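Local coordinates for protease Do-like 2, chloroplastic (Arabidopsis thaliana, PDB 4FLN), which acts as a chloroplast serine protease that makes the primary cleavage in the photodamaged D1 protein of photosystem II, at residues 240-243 / 244-248. Sequence-based numbering, arbitrary orientation.
Sequences LTDY and ERNGK
Tyr243 packs its ring against the backbone of Gly247 and Lys248, where the chain leaves helix 233-246. With CG anti to the backbone N (chi1 -178°), the ring lies alongside the residues that follow the helix, and its CD1 lies 3.7 Å from Lys248 N, with CE1 3.9 Å from Gly247 C. Both approaches are oblique to the ring. Beyond the helix the same side chain touches Leu115 and Val116 of strand 110-118, so an alanine here would probably open a gap between the helix end and that strand and leave the Gly247-Lys248 backbone without its aromatic neighbour.

The helix backbone is regular up to this point. Glu244 N donates to Leu240 O at 2.9 Å, the extended Glu244 side chain starting out past that carbonyl, and the next two amides, of Arg245 and Asn246, repeat the pattern with Thr241 O and Asp242 O. The final bond, from Gly247 N to Tyr243 O, is weak and bent, with an N-H...O angle of 126°, as Gly247 turns to positive phi (59°).

Asp242 is buried on another side of the helix. Its OD2 bonds to Thr250 OG1 and its OD1 more weakly to Gly251 N, tying the helix to the chain that follows it. Nearby, Thr241 and Arg245 run side by side, Thr241 OG1 lying 3.4 Å from Arg245 CD, while the bent arginine reaches a cation-pi contact with Phe332.

The arrangement is the glycine-terminated C-terminal end of an alpha-helix, here the helix that follows the second beta-barrel of the chymotrypsin-like protease fold.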
loop_
_atom_site.group_PDB
_atom_site.type_symbol
_atom_site.label_atom_id
_atom_site.label_comp_id
_atom_site.label_asym_id
_atom_site.label_seq_id
_atom_site.Cartn_x
_atom_site.Cartn_y
_atom_site.Cartn_z
ATOM N N LEU B 240 12.476 -26.909 -35.531
ATOM C CA LEU B 240 11.916 -27.502 -36.734
ATOM C C LEU B 240 12.638 -28.785 -37.138
ATOM O O LEU B 240 11.988 -29.778 -37.449
ATOM C CB LEU B 240 11.885 -26.495 -37.884
ATOM C CG LEU B 240 10.965 -25.295 -37.660
ATOM C CD1 LEU B 240 11.054 -24.320 -38.832
ATOM C CD2 LEU B 240 9.526 -25.747 -37.420
ATOM N N THR B 241 13.970 -28.778 -37.140
ATOM C CA THR B 241 14.690 -29.985 -37.540
ATOM C C THR B 241 14.510 -31.075 -36.486
ATOM O O THR B 241 14.435 -32.261 -36.813
ATOM C CB THR B 241 16.202 -29.752 -37.890
ATOM O OG1 THR B 241 17.038 -30.517 -37.014
ATOM C CG2 THR B 241 16.580 -28.296 -37.809
ATOM N N ASP B 242 14.412 -30.669 -35.224
ATOM C CA ASP B 242 14.099 -31.620 -34.172
ATOM C C ASP B 242 12.842 -32.368 -34.607
ATOM O O ASP B 242 12.796 -33.595 -34.598
ATOM C CB ASP B 242 13.880 -30.899 -32.840
ATOM C CG ASP B 242 13.653 -31.855 -31.676
ATOM O OD1 ASP B 242 13.451 -31.378 -30.537
ATOM O OD2 ASP B 242 13.667 -33.084 -31.888
ATOM N N TYR B 243 11.837 -31.608 -35.026
ATOM C CA TYR B 243 10.537 -32.160 -35.394
ATOM C C TYR B 243 10.580 -33.001 -36.670
ATOM O O TYR B 243 9.945 -34.054 -36.744
ATOM C CB TYR B 243 9.516 -31.025 -35.526
ATOM C CG TYR B 243 8.118 -31.469 -35.864
ATOM C CD1 TYR B 243 7.440 -32.381 -35.065
ATOM C CD2 TYR B 243 7.463 -30.956 -36.968
ATOM C CE1 TYR B 243 6.150 -32.781 -35.372
ATOM C CE2 TYR B 243 6.181 -31.349 -37.287
ATOM C CZ TYR B 243 5.527 -32.258 -36.486
ATOM O OH TYR B 243 4.246 -32.639 -36.810
ATOM N N GLU B 244 11.318 -32.544 -37.676
ATOM C CA GLU B 244 11.433 -33.307 -38.913
ATOM C C GLU B 244 12.094 -34.655 -38.666
ATOM O O GLU B 244 11.553 -35.691 -39.040
ATOM C CB GLU B 244 12.194 -32.526 -39.983
ATOM C CG GLU B 244 11.329 -31.551 -40.748
ATOM C CD GLU B 244 12.043 -30.945 -41.936
ATOM O OE1 GLU B 244 13.291 -30.892 -41.917
ATOM O OE2 GLU B 244 11.352 -30.528 -42.891
ATOM N N ARG B 245 13.265 -34.629 -38.035
ATOM C CA ARG B 245 13.990 -35.848 -37.675
ATOM C C ARG B 245 13.154 -36.833 -36.835
ATOM O O ARG B 245 12.894 -37.958 -37.260
ATOM C CB ARG B 245 15.305 -35.505 -36.956
ATOM C CG ARG B 245 16.378 -34.908 -37.863
ATOM C CD ARG B 245 17.257 -33.880 -37.136
ATOM N NE ARG B 245 18.482 -34.437 -36.553
ATOM C CZ ARG B 245 18.629 -34.775 -35.272
ATOM N NH1 ARG B 245 17.622 -34.628 -34.420
ATOM N NH2 ARG B 245 19.784 -35.264 -34.838
ATOM N N ASN B 246 12.757 -36.413 -35.640
ATOM C CA ASN B 246 12.101 -37.301 -34.694
ATOM C C ASN B 246 10.570 -37.305 -34.724
ATOM O O ASN B 246 9.939 -38.129 -34.060
ATOM C CB ASN B 246 12.577 -36.987 -33.275
ATOM C CG ASN B 246 14.088 -36.974 -33.154
ATOM O OD1 ASN B 246 14.727 -35.930 -33.314
ATOM N ND2 ASN B 246 14.668 -38.133 -32.861
ATOM N N GLY B 247 9.967 -36.389 -35.473
ATOM C CA GLY B 247 8.516 -36.291 -35.491
ATOM C C GLY B 247 7.897 -36.026 -34.125
ATOM O O GLY B 247 6.747 -36.380 -33.872
ATOM N N LYS B 248 8.663 -35.378 -33.252
ATOM C CA LYS B 248 8.208 -34.987 -31.914
ATOM C C LYS B 248 9.306 -34.159 -31.246
ATOM O O LYS B 248 10.451 -34.153 -31.697
ATOM C CB LYS B 248 7.860 -36.207 -31.058
ATOM C CG LYS B 248 9.056 -37.045 -30.647
ATOM C CD LYS B 248 8.624 -38.264 -29.846
ATOM C CE LYS B 248 9.817 -39.102 -29.398
ATOM N NZ LYS B 248 9.393 -40.334 -28.659
#